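Long-range contacts in aspartate aminotransferase (Thermotoga maritima, PDB 1O4S), which catalyses the pyridoxal-phosphate-dependent transfer of an amino group from L-aspartate to 2-oxoglutarate, giving oxaloacetate and L-glutamate: residues Asn159-Leu164 / Val189-Phe195; Pro183-Gly188 / Glu324-Phe330; Tyr209-Val215 / Asp236-Asn242. One frame throughout, in Å; residues are numbered along the deposited sequence.

Interaction 1: Asn159-Leu164 / Val189-Phe195; sequences NFQPSL and VVYRREF
Pro162 wedges its pyrrolidine ring between the aromatic rings of Tyr191 and Phe195. Its CB lies 3.5 Å from Phe195 CE1. The next atom, CG, sits over the face of the same phenyl ring, 3.6 Å from the ring centroid of Phe195, and also reaches Tyr191 CZ at 3.7 Å. CD closes the proline ring over one face of the phenol, 3.8 Å from the ring centroid of Tyr191. Both approaches are CH-pi contacts, each about 20° off the normal of its aromatic ring. Phe195 extends its ring toward the proline with CG anti to its own backbone N (chi1 172°), and the edge of that ring abuts Leu164 N.

In the large domain of this aminotransferase, residues 159-164 lead from edge strand 148-153 of the central sheet into helix 164-170, while 189-195 run into helix 193-206. Ser163 and Arg192 occupy the two N-cap positions. Phe131 of strand 127-132 touches Pro162, Tyr191 and Phe195 alike, so the wedge rests on the sheet.

Gln161 reaches over to the backbone of residues 190-192. A bend at chi2 (-65°) folds its chain so that NE2 donates to Val190 O at 3.3 Å, approaching from above the carbonyl plane, while OE1 accepts a weak bond from Arg192 N. The Arg192 side chain crosses the glutamine at about a right angle, its CG 3.5 Å from Gln161 OE1. Just before it in the chain, Phe160 O accepts from a water at 2.8 Å; this water also hydrogen-bonds to Tyr191 OH, meeting the phenol in its ring plane.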
loop_
_atom_site.group_PDB
_atom_site.type_symbol
_atom_site.label_atom_id
_atom_site.label_comp_id
_atom_site.label_asym_id
_atom_site.label_seq_id
_atom_site.Cartn_x
_atom_site.Cartn_y
_atom_site.Cartn_z
ATOM N N ASN B 159 -0.364 -12.518 33.673
ATOM C CA ASN B 159 -0.966 -13.118 32.480
ATOM C C ASN B 159 -0.929 -12.183 31.265
ATOM O O ASN B 159 -1.802 -12.234 30.391
ATOM C CB ASN B 159 -2.416 -13.582 32.747
ATOM C CG ASN B 159 -2.531 -14.615 33.887
ATOM O OD1 ASN B 159 -3.482 -14.559 34.681
ATOM N ND2 ASN B 159 -1.577 -15.557 33.967
ATOM N N PHE B 160 0.104 -11.340 31.228
ATOM C CA PHE B 160 0.270 -10.279 30.234
ATOM C C PHE B 160 -0.943 -9.349 30.095
ATOM O O PHE B 160 -1.209 -8.811 29.020
ATOM C CB PHE B 160 0.667 -10.882 28.888
ATOM C CG PHE B 160 2.015 -11.523 28.900
ATOM C CD1 PHE B 160 2.160 -12.883 28.674
ATOM C CD2 PHE B 160 3.154 -10.763 29.123
ATOM C CE1 PHE B 160 3.430 -13.475 28.648
ATOM C CE2 PHE B 160 4.418 -11.346 29.114
ATOM C CZ PHE B 160 4.549 -12.717 28.874
ATOM N N GLN B 161 -1.653 -9.141 31.199
ATOM C CA GLN B 161 -2.804 -8.244 31.227
ATOM C C GLN B 161 -2.332 -6.839 31.594
ATOM O O GLN B 161 -1.609 -6.653 32.578
ATOM C CB GLN B 161 -3.867 -8.706 32.227
ATOM C CG GLN B 161 -4.445 -10.096 31.948
ATOM C CD GLN B 161 -5.230 -10.147 30.640
ATOM O OE1 GLN B 161 -5.940 -9.194 30.304
ATOM N NE2 GLN B 161 -5.108 -11.255 29.915
ATOM N N PRO B 162 -2.702 -5.862 30.772
ATOM C CA PRO B 162 -2.373 -4.468 31.047
ATOM C C PRO B 162 -3.167 -3.917 32.231
ATOM O O PRO B 162 -4.306 -4.331 32.506
ATOM C CB PRO B 162 -2.740 -3.761 29.757
ATOM C CG PRO B 162 -3.664 -4.663 29.052
ATOM C CD PRO B 162 -3.451 -6.019 29.517
ATOM N N SER B 163 -2.527 -2.990 32.934
ATOM C CA SER B 163 -3.078 -2.373 34.121
ATOM C C SER B 163 -3.734 -1.046 33.723
ATOM O O SER B 163 -3.068 -0.132 33.243
ATOM C CB SER B 163 -1.969 -2.181 35.144
ATOM O OG SER B 163 -2.408 -1.348 36.192
ATOM N N LEU B 164 -5.048 -0.973 33.889
ATOM C CA LEU B 164 -5.830 0.192 33.493
ATOM C C LEU B 164 -5.449 1.394 34.337
ATOM O O LEU B 164 -5.368 2.551 33.881
ATOM C CB LEU B 164 -7.293 -0.119 33.725
ATOM C CG LEU B 164 -8.336 0.887 33.278
ATOM C CD1 LEU B 164 -8.364 0.954 31.760
ATOM C CD2 LEU B 164 -9.714 0.480 33.873
ATOM N N VAL B 189 -2.706 -14.011 24.462
ATOM C CA VAL B 189 -3.697 -13.673 25.470
ATOM C C VAL B 189 -4.811 -12.833 24.867
ATOM O O VAL B 189 -4.673 -12.233 23.800
ATOM C CB VAL B 189 -3.128 -12.952 26.720
ATOM C CG1 VAL B 189 -2.007 -13.780 27.345
ATOM C CG2 VAL B 189 -2.687 -11.495 26.390
ATOM N N VAL B 190 -5.913 -12.812 25.606
ATOM C CA VAL B 190 -7.113 -12.104 25.263
ATOM C C VAL B 190 -7.371 -11.176 26.451
ATOM O O VAL B 190 -7.381 -11.601 27.596
ATOM C CB VAL B 190 -8.225 -13.136 25.075
ATOM C CG1 VAL B 190 -9.567 -12.619 25.508
ATOM C CG2 VAL B 190 -8.270 -13.672 23.659
ATOM N N TYR B 191 -7.576 -9.898 26.177
ATOM C CA TYR B 191 -7.754 -8.906 27.220
ATOM C C TYR B 191 -9.127 -9.008 27.884
ATOM O O TYR B 191 -10.131 -9.246 27.221
ATOM C CB TYR B 191 -7.542 -7.503 26.649
ATOM C CG TYR B 191 -6.099 -7.131 26.328
ATOM C CD1 TYR B 191 -5.029 -7.979 26.637
ATOM C CD2 TYR B 191 -5.803 -5.895 25.741
ATOM C CE1 TYR B 191 -3.687 -7.607 26.341
ATOM C CE2 TYR B 191 -4.465 -5.513 25.461
ATOM C CZ TYR B 191 -3.426 -6.376 25.764
ATOM O OH TYR B 191 -2.130 -6.016 25.517
ATOM N N ARG B 192 -9.132 -8.773 29.202
ATOM C CA ARG B 192 -10.272 -8.969 30.066
ATOM C C ARG B 192 -11.296 -7.893 29.763
ATOM O O ARG B 192 -10.946 -6.775 29.399
ATOM C CB ARG B 192 -9.842 -8.865 31.551
ATOM C CG ARG B 192 -8.838 -9.945 32.057
ATOM C CD ARG B 192 -9.471 -11.342 32.429
ATOM N NE ARG B 192 -9.840 -11.480 33.852
ATOM C CZ ARG B 192 -10.426 -12.563 34.404
ATOM N NH1 ARG B 192 -10.743 -13.635 33.673
ATOM N NH2 ARG B 192 -10.704 -12.571 35.704
ATOM N N ARG B 193 -12.563 -8.242 29.927
ATOM C CA ARG B 193 -13.664 -7.340 29.657
ATOM C C ARG B 193 -13.593 -6.081 30.537
ATOM O O ARG B 193 -13.834 -4.977 30.076
ATOM C CB ARG B 193 -14.986 -8.087 29.883
ATOM C CG ARG B 193 -16.218 -7.229 29.662
ATOM C CD ARG B 193 -17.543 -7.955 29.804
ATOM N NE ARG B 193 -18.634 -7.058 29.399
ATOM C CZ ARG B 193 -19.266 -7.068 28.214
ATOM N NH1 ARG B 193 -18.969 -7.969 27.264
ATOM N NH2 ARG B 193 -20.228 -6.164 27.988
ATOM N N GLU B 194 -13.274 -6.275 31.813
ATOM C CA GLU B 194 -13.136 -5.197 32.800
ATOM C C GLU B 194 -12.102 -4.129 32.373
ATOM O O GLU B 194 -12.345 -2.920 32.488
ATOM C CB GLU B 194 -12.835 -5.792 34.206
ATOM C CG GLU B 194 -12.373 -7.279 34.244
ATOM C CD GLU B 194 -13.466 -8.327 33.894
ATOM O OE1 GLU B 194 -13.168 -9.330 33.185
ATOM O OE2 GLU B 194 -14.638 -8.169 34.337
ATOM N N PHE B 195 -10.966 -4.581 31.849
ATOM C CA PHE B 195 -9.950 -3.679 31.312
ATOM C C PHE B 195 -10.494 -2.839 30.130
ATOM O O PHE B 195 -10.340 -1.626 30.112
ATOM C CB PHE B 195 -8.692 -4.468 30.904
ATOM C CG PHE B 195 -7.680 -3.641 30.165
ATOM C CD1 PHE B 195 -6.729 -2.898 30.860
ATOM C CD2 PHE B 195 -7.694 -3.587 28.776
ATOM C CE1 PHE B 195 -5.800 -2.106 30.166
ATOM C CE2 PHE B 195 -6.783 -2.816 28.088
ATOM C CZ PHE B 195 -5.830 -2.063 28.778
HETATM O O HOH W 1 -0.284 -7.494 26.673
#

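Interaction 2: Pro183-Gly188 / Glu324-Phe330. With PLP (pyridoxal-5'-phosphate), chain M; SO4 (sulfate ion), chain K.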
loop_
_atom_site.group_PDB
_atom_site.type_symbol
_atom_site.label_atom_id
_atom_site.label_comp_id
_atom_site.label_asym_id
_atom_site.label_seq_id
_atom_site.Cartn_x
_atom_site.Cartn_y
_atom_site.Cartn_z
ATOM N N PRO B 183 -7.139 -10.879 20.219
ATOM C CA PRO B 183 -6.035 -11.706 20.765
ATOM C C PRO B 183 -4.631 -11.285 20.346
ATOM O O PRO B 183 -4.399 -10.749 19.244
ATOM C CB PRO B 183 -6.338 -13.127 20.229
ATOM C CG PRO B 183 -7.793 -13.094 19.811
ATOM C CD PRO B 183 -8.047 -11.669 19.362
ATOM N N ASN B 184 -3.678 -11.555 21.223
ATOM C CA ASN B 184 -2.381 -10.899 21.176
ATOM C C ASN B 184 -1.340 -11.696 20.414
ATOM O O ASN B 184 -1.251 -12.907 20.539
ATOM C CB ASN B 184 -1.881 -10.646 22.601
ATOM C CG ASN B 184 -0.607 -9.848 22.635
ATOM O OD1 ASN B 184 0.464 -10.376 22.941
ATOM N ND2 ASN B 184 -0.708 -8.563 22.309
ATOM N N ASN B 185 -0.578 -10.983 19.594
ATOM C CA ASN B 185 0.657 -11.490 19.040
ATOM C C ASN B 185 1.763 -10.719 19.805
ATOM O O ASN B 185 1.818 -9.483 19.674
ATOM C CB ASN B 185 0.673 -11.189 17.539
ATOM C CG ASN B 185 1.917 -11.672 16.847
ATOM O OD1 ASN B 185 2.852 -12.142 17.475
ATOM N ND2 ASN B 185 1.925 -11.579 15.521
ATOM N N PRO B 186 2.701 -11.373 20.513
ATOM C CA PRO B 186 3.022 -12.813 20.456
ATOM C C PRO B 186 2.536 -13.749 21.563
ATOM O O PRO B 186 2.922 -14.902 21.539
ATOM C CB PRO B 186 4.538 -12.773 20.553
ATOM C CG PRO B 186 4.775 -11.680 21.598
ATOM C CD PRO B 186 3.672 -10.653 21.364
ATOM N N THR B 187 1.717 -13.286 22.492
ATOM C CA THR B 187 1.441 -14.063 23.694
ATOM C C THR B 187 0.243 -14.967 23.578
ATOM O O THR B 187 0.126 -15.911 24.327
ATOM C CB THR B 187 1.234 -13.174 24.925
ATOM O OG1 THR B 187 0.095 -12.326 24.743
ATOM C CG2 THR B 187 2.433 -12.247 25.183
ATOM N N GLY B 188 -0.663 -14.654 22.665
ATOM C CA GLY B 188 -1.920 -15.339 22.567
ATOM C C GLY B 188 -2.937 -15.011 23.619
ATOM O O GLY B 188 -3.937 -15.685 23.680
ATOM N N GLU B 324 -5.083 -18.019 24.639
ATOM C CA GLU B 324 -6.526 -18.133 24.456
ATOM C C GLU B 324 -6.948 -17.812 23.032
ATOM O O GLU B 324 -8.124 -17.922 22.684
ATOM C CB GLU B 324 -7.239 -17.224 25.459
ATOM C CG GLU B 324 -7.233 -17.801 26.889
ATOM C CD GLU B 324 -8.139 -17.053 27.877
ATOM O OE1 GLU B 324 -7.761 -15.971 28.364
ATOM O OE2 GLU B 324 -9.227 -17.566 28.204
ATOM N N GLY B 325 -5.988 -17.398 22.222
ATOM C CA GLY B 325 -6.235 -17.032 20.840
ATOM C C GLY B 325 -4.957 -16.860 20.033
ATOM O O GLY B 325 -3.856 -16.990 20.591
ATOM N N ALA B 326 -5.113 -16.571 18.731
ATOM C CA ALA B 326 -4.026 -16.512 17.752
ATOM C C ALA B 326 -3.347 -17.888 17.675
ATOM O O ALA B 326 -3.982 -18.883 17.997
ATOM C CB ALA B 326 -3.032 -15.363 18.063
ATOM N N PHE B 327 -2.112 -17.972 17.183
ATOM C CA PHE B 327 -1.458 -19.266 17.054
ATOM C C PHE B 327 -0.019 -19.229 17.489
ATOM O O PHE B 327 0.844 -19.929 16.937
ATOM C CB PHE B 327 -1.636 -19.870 15.663
ATOM C CG PHE B 327 -1.391 -18.922 14.518
ATOM C CD1 PHE B 327 -0.102 -18.629 14.088
ATOM C CD2 PHE B 327 -2.462 -18.358 13.837
ATOM C CE1 PHE B 327 0.105 -17.763 13.014
ATOM C CE2 PHE B 327 -2.251 -17.509 12.772
ATOM C CZ PHE B 327 -0.976 -17.210 12.365
ATOM N N TYR B 328 0.200 -18.443 18.548
ATOM C CA TYR B 328 1.496 -18.283 19.210
ATOM C C TYR B 328 1.489 -18.740 20.679
ATOM O O TYR B 328 0.462 -18.719 21.395
ATOM C CB TYR B 328 1.944 -16.829 19.153
ATOM C CG TYR B 328 1.718 -16.226 17.810
ATOM C CD1 TYR B 328 2.523 -16.583 16.742
ATOM C CD2 TYR B 328 0.647 -15.366 17.583
ATOM C CE1 TYR B 328 2.301 -16.071 15.496
ATOM C CE2 TYR B 328 0.420 -14.837 16.337
ATOM C CZ TYR B 328 1.257 -15.203 15.281
ATOM O OH TYR B 328 1.101 -14.674 14.009
ATOM N N LEU B 329 2.666 -19.175 21.101
ATOM C CA LEU B 329 2.925 -19.500 22.474
ATOM C C LEU B 329 4.244 -18.794 22.840
ATOM O O LEU B 329 5.274 -18.984 22.180
ATOM C CB LEU B 329 2.991 -21.022 22.651
ATOM C CG LEU B 329 2.897 -21.448 24.113
ATOM C CD1 LEU B 329 2.108 -22.739 24.285
ATOM C CD2 LEU B 329 4.278 -21.583 24.714
ATOM N N PHE B 330 4.194 -17.961 23.881
ATOM C CA PHE B 330 5.335 -17.137 24.271
ATOM C C PHE B 330 5.929 -17.686 25.584
ATOM O O PHE B 330 5.434 -17.388 26.672
ATOM C CB PHE B 330 4.852 -15.693 24.422
ATOM C CG PHE B 330 5.932 -14.646 24.253
ATOM C CD1 PHE B 330 6.144 -13.697 25.232
ATOM C CD2 PHE B 330 6.692 -14.585 23.090
ATOM C CE1 PHE B 330 7.117 -12.734 25.072
ATOM C CE2 PHE B 330 7.647 -13.634 22.918
ATOM C CZ PHE B 330 7.869 -12.701 23.904
HETATM N N1 PLP M . -1.634 -7.474 13.546
HETATM C C2 PLP M . -0.976 -8.585 14.036
HETATM C C2A PLP M . -0.590 -8.524 15.485
HETATM C C3 PLP M . -0.665 -9.672 13.204
HETATM O O3 PLP M . -0.089 -10.653 13.660
HETATM C C4 PLP M . -1.076 -9.669 11.862
HETATM C C4A PLP M . -0.759 -10.876 10.953
HETATM C C5 PLP M . -1.768 -8.516 11.414
HETATM C C6 PLP M . -2.025 -7.443 12.264
HETATM C C5A PLP M . -2.303 -8.292 10.015
HETATM O O4P PLP M . -1.601 -8.617 8.827
HETATM P P PLP M . -2.257 -8.436 7.378
HETATM O O1P PLP M . -1.718 -9.632 6.684
HETATM O O2P PLP M . -3.724 -8.388 7.486
HETATM O O3P PLP M . -1.594 -7.180 6.966
HETATM S S SO4 K . 4.993 -11.923 12.674
HETATM O O1 SO4 K . 3.878 -12.198 13.592
HETATM O O2 SO4 K . 5.826 -10.901 13.318
HETATM O O3 SO4 K . 5.795 -13.110 12.297
HETATM O O4 SO4 K . 4.406 -11.440 11.435
HETATM O O HOH W 2 1.583 -17.712 25.458
#
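Glu324 N donates to Gly188 O at 2.8 Å, and Gly325 N adds a weaker bond to the same carbonyl. Close approach favours glycine on both sides: a CB on Gly188, whose phi is positive, would clash with Gly325 O, and one on Gly325 would run into Pro183 CB. Ala326 turns its methyl toward Asn184 O.

Tyr328 begins the strand, its CB close against Pro186 O. With CG anti to the carbonyl carbon (chi1 -44°), its ring lies against the amide of Asn185; the two planes are 16° apart and Tyr328 CE2 is 3.5 Å from Asn185 CG. Its hydroxyl pairs with that of Tyr216. Replacing the tyrosine with an alanine would probably leave one face of the Asn185 amide without its stacking partner and take from the Tyr216 hydroxyl, which also bonds to the cofactor, one of its partners.

At Phe330 the ring receives Pro186 CG over one face, 3.8 Å from the Phe330 centroid, a CH-pi contact that seats the cis-proline loop on the strand. A water joins Phe330 N to Thr187 O.

Both ends of the Asn185 amide are engaged: ND2 donates to O3 of the pyridoxal phosphate at 2.9 Å and to sulfate O1 at 2.8 Å, while OD1 is bonded to Arg365 NH1. These bonds fix which end of the amide carries nitrogen. Donation to O3 would favour the phenolate form of the cofactor, and the sulfate, probably from the crystallisation liquor, is held by Asn185 and Arg365, consistent with a seat for a substrate carboxylate, since both residues probably bind L-aspartate, as in relatives.

Interaction 3: Tyr209-Val215 / Asp236-Asn242. With PLP (pyridoxal-5'-phosphate), chain M.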
loop_
_atom_site.group_PDB
_atom_site.type_symbol
_atom_site.label_atom_id
_atom_site.label_comp_id
_atom_site.label_asym_id
_atom_site.label_seq_id
_atom_site.Cartn_x
_atom_site.Cartn_y
_atom_site.Cartn_z
ATOM N N TYR B 209 -8.302 8.144 21.165
ATOM C CA TYR B 209 -8.851 7.053 20.358
ATOM C C TYR B 209 -8.345 5.724 20.833
ATOM O O TYR B 209 -7.191 5.606 21.274
ATOM C CB TYR B 209 -8.443 7.182 18.896
ATOM C CG TYR B 209 -9.147 8.278 18.166
ATOM C CD1 TYR B 209 -10.412 8.077 17.643
ATOM C CD2 TYR B 209 -8.537 9.525 17.978
ATOM C CE1 TYR B 209 -11.071 9.090 16.974
ATOM C CE2 TYR B 209 -9.181 10.554 17.283
ATOM C CZ TYR B 209 -10.453 10.328 16.788
ATOM O OH TYR B 209 -11.125 11.336 16.112
ATOM N N ILE B 210 -9.209 4.718 20.748
ATOM C CA ILE B 210 -8.788 3.346 20.979
ATOM C C ILE B 210 -8.698 2.703 19.611
ATOM O O ILE B 210 -9.688 2.643 18.896
ATOM C CB ILE B 210 -9.778 2.569 21.864
ATOM C CG1 ILE B 210 -9.835 3.181 23.273
ATOM C CG2 ILE B 210 -9.360 1.078 21.928
ATOM C CD1 ILE B 210 -10.878 2.553 24.137
ATOM N N ILE B 211 -7.496 2.256 19.264
ATOM C CA ILE B 211 -7.239 1.515 18.040
ATOM C C ILE B 211 -7.121 0.050 18.417
ATOM O O ILE B 211 -6.241 -0.330 19.182
ATOM C CB ILE B 211 -5.958 1.994 17.371
ATOM C CG1 ILE B 211 -6.031 3.504 17.062
ATOM C CG2 ILE B 211 -5.712 1.177 16.118
ATOM C CD1 ILE B 211 -4.709 4.107 16.624
ATOM N N SER B 212 -8.013 -0.775 17.871
ATOM C CA SER B 212 -8.106 -2.179 18.249
ATOM C C SER B 212 -7.865 -3.105 17.077
ATOM O O SER B 212 -8.655 -3.140 16.144
ATOM C CB SER B 212 -9.466 -2.495 18.865
ATOM O OG SER B 212 -9.390 -3.762 19.468
ATOM N N ASP B 213 -6.765 -3.840 17.156
ATOM C CA ASP B 213 -6.328 -4.770 16.133
ATOM C C ASP B 213 -6.811 -6.152 16.525
ATOM O O ASP B 213 -6.160 -6.855 17.316
ATOM C CB ASP B 213 -4.804 -4.738 16.060
ATOM C CG ASP B 213 -4.229 -5.673 15.003
ATOM O OD1 ASP B 213 -5.001 -6.461 14.378
ATOM O OD2 ASP B 213 -2.988 -5.683 14.766
ATOM N N GLU B 214 -7.920 -6.558 15.914
ATOM C CA GLU B 214 -8.613 -7.787 16.256
ATOM C C GLU B 214 -8.527 -8.863 15.161
ATOM O O GLU B 214 -9.440 -9.649 14.965
ATOM C CB GLU B 214 -10.064 -7.425 16.655
ATOM C CG GLU B 214 -10.125 -6.782 18.057
ATOM C CD GLU B 214 -11.520 -6.397 18.566
ATOM O OE1 GLU B 214 -12.538 -7.120 18.314
ATOM O OE2 GLU B 214 -11.598 -5.351 19.277
ATOM N N VAL B 215 -7.409 -8.906 14.456
ATOM C CA VAL B 215 -7.271 -9.791 13.301
ATOM C C VAL B 215 -7.331 -11.282 13.644
ATOM O O VAL B 215 -7.601 -12.106 12.763
ATOM C CB VAL B 215 -5.977 -9.589 12.498
ATOM C CG1 VAL B 215 -6.089 -8.404 11.652
ATOM C CG2 VAL B 215 -4.739 -9.549 13.395
ATOM N N ASP B 236 -17.026 6.945 18.021
ATOM C CA ASP B 236 -16.456 8.303 18.156
ATOM C C ASP B 236 -14.979 8.292 18.519
ATOM O O ASP B 236 -14.194 9.135 18.044
ATOM C CB ASP B 236 -17.231 9.151 19.159
ATOM C CG ASP B 236 -18.463 9.778 18.545
ATOM O OD1 ASP B 236 -19.274 10.353 19.322
ATOM O OD2 ASP B 236 -18.689 9.748 17.296
ATOM N N ARG B 237 -14.619 7.313 19.343
ATOM C CA ARG B 237 -13.267 7.146 19.816
ATOM C C ARG B 237 -12.746 5.744 19.533
ATOM O O ARG B 237 -11.776 5.325 20.122
ATOM C CB ARG B 237 -13.232 7.473 21.308
ATOM C CG ARG B 237 -13.333 8.976 21.595
ATOM C CD ARG B 237 -13.779 9.319 23.008
ATOM N NE ARG B 237 -15.218 9.656 23.112
ATOM C CZ ARG B 237 -16.215 8.795 23.382
ATOM N NH1 ARG B 237 -15.982 7.492 23.595
ATOM N NH2 ARG B 237 -17.469 9.249 23.440
ATOM N N ILE B 238 -13.358 5.032 18.597
ATOM C CA ILE B 238 -12.925 3.663 18.282
ATOM C C ILE B 238 -12.466 3.545 16.848
ATOM O O ILE B 238 -13.182 3.949 15.946
ATOM C CB ILE B 238 -14.066 2.660 18.508
ATOM C CG1 ILE B 238 -14.637 2.774 19.930
ATOM C CG2 ILE B 238 -13.593 1.227 18.197
ATOM C CD1 ILE B 238 -13.668 2.382 21.037
ATOM N N VAL B 239 -11.288 2.959 16.655
ATOM C CA VAL B 239 -10.816 2.549 15.336
ATOM C C VAL B 239 -10.703 1.027 15.385
ATOM O O VAL B 239 -9.878 0.491 16.110
ATOM C CB VAL B 239 -9.440 3.194 14.960
ATOM C CG1 VAL B 239 -8.957 2.716 13.619
ATOM C CG2 VAL B 239 -9.539 4.725 14.968
ATOM N N TYR B 240 -11.534 0.344 14.621
ATOM C CA TYR B 240 -11.575 -1.092 14.639
ATOM C C TYR B 240 -10.839 -1.630 13.417
ATOM O O TYR B 240 -11.088 -1.199 12.300
ATOM C CB TYR B 240 -13.033 -1.547 14.680
ATOM C CG TYR B 240 -13.238 -3.032 14.600
ATOM C CD1 TYR B 240 -13.118 -3.841 15.742
ATOM C CD2 TYR B 240 -13.560 -3.650 13.359
ATOM C CE1 TYR B 240 -13.315 -5.246 15.654
ATOM C CE2 TYR B 240 -13.766 -5.024 13.268
ATOM C CZ TYR B 240 -13.636 -5.825 14.409
ATOM O OH TYR B 240 -13.865 -7.171 14.313
ATOM N N ILE B 241 -9.916 -2.562 13.653
ATOM C CA ILE B 241 -9.113 -3.150 12.596
ATOM C C ILE B 241 -9.222 -4.666 12.566
ATOM O O ILE B 241 -9.040 -5.345 13.590
ATOM C CB ILE B 241 -7.643 -2.677 12.706
ATOM C CG1 ILE B 241 -7.634 -1.173 12.439
ATOM C CG2 ILE B 241 -6.745 -3.455 11.742
ATOM C CD1 ILE B 241 -6.381 -0.528 12.560
ATOM N N ASN B 242 -9.510 -5.185 11.370
ATOM C CA ASN B 242 -9.608 -6.618 11.118
ATOM C C ASN B 242 -9.290 -6.884 9.636
ATOM O O ASN B 242 -8.889 -5.981 8.903
ATOM C CB ASN B 242 -10.991 -7.121 11.569
ATOM C CG ASN B 242 -10.996 -8.589 12.044
ATOM O OD1 ASN B 242 -10.192 -9.405 11.606
ATOM N ND2 ASN B 242 -11.948 -8.922 12.919
HETATM N N1 PLP M . -1.634 -7.474 13.546
HETATM C C2 PLP M . -0.976 -8.585 14.036
HETATM C C2A PLP M . -0.590 -8.524 15.485
HETATM C C3 PLP M . -0.665 -9.672 13.204
HETATM O O3 PLP M . -0.089 -10.653 13.660
HETATM C C4 PLP M . -1.076 -9.669 11.862
HETATM C C4A PLP M . -0.759 -10.876 10.953
HETATM C C5 PLP M . -1.768 -8.516 11.414
HETATM C C6 PLP M . -2.025 -7.443 12.264
HETATM C C5A PLP M . -2.303 -8.292 10.015
HETATM O O4P PLP M . -1.601 -8.617 8.827
HETATM P P PLP M . -2.257 -8.436 7.378
HETATM O O1P PLP M . -1.718 -9.632 6.684
HETATM O O2P PLP M . -3.724 -8.388 7.486
HETATM O O3P PLP M . -1.594 -7.180 6.966
HETATM O O HOH W 3 -13.840 -8.679 16.574
#
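Glu214 OE1 meets the edge of the Tyr240 ring in its plane, 3.3 Å from Tyr240 CE1, and is gripped by a water and by Ser227 OG. The same water accepts from Tyr240 OH, bridging the two side chains. The other carboxylate oxygen, Glu214 OE2, receives Ser212 OG at 2.7 Å through its anti lone pair, and Ile228 N; with four partners, this buried carboxylate is likely to stay ionised. Carboxylate and phenol planes stand 86° apart. Tyr240 OH also accepts from Asn242 ND2 at 2.9 Å.

Five backbone bonds run from Ile210 to Glu214 along the parallel strands, four nearly straight and that from Ile241 N to Ser212 O more bent; the shortest joins Ile210 N to Arg237 O at 2.7 Å. Strand 209-213 ends beside the cofactor: Asp213, its CG anti to the backbone N (chi1 -179°), extends OD2 to 2.6 Å from PLP N1, as the aspartate facing the pyridine nitrogen does in related aminotransferases. Tyr138 OH bonds to the same oxygen. Val215 CG2 packs on PLP C6 at 3.6 Å.

Strands 209-213 and 238-243 form a beta-alpha-beta unit with helix 228-231. On the face bearing Val239, the side chains of Ile211, Asp213 and Ile241 touch helix 109-121, and Ile210 on the opposite face packs on helix 193-206; strand 175-180 flanks 209-213, while antiparallel strand 256-259 flanks 238-243.

In the fold
Interactions 1 and 2 adjoin, their centres 13 Å apart, because residues 183-188 run directly into 189-195. Val189 O lies 2.8 Å from Asn184 N, a probable hydrogen bond, and Phe160 CD1 packs 3.6 Å from Thr187 CG2, so both segments of interaction 1 back the cis-proline loop that carries Asn185. Helix 193-206, which starts in interaction 1, leads on to strand 209-213 of interaction 3; the centres of interactions 1 and 3 are 16 Å apart. Interactions 2 and 3 do not touch, yet both reach the pyridoxal phosphate, the first at its O3 and the second at its N1. Interaction 1 stays farther out, the Tyr191 side chain about 10 Å from the cofactor.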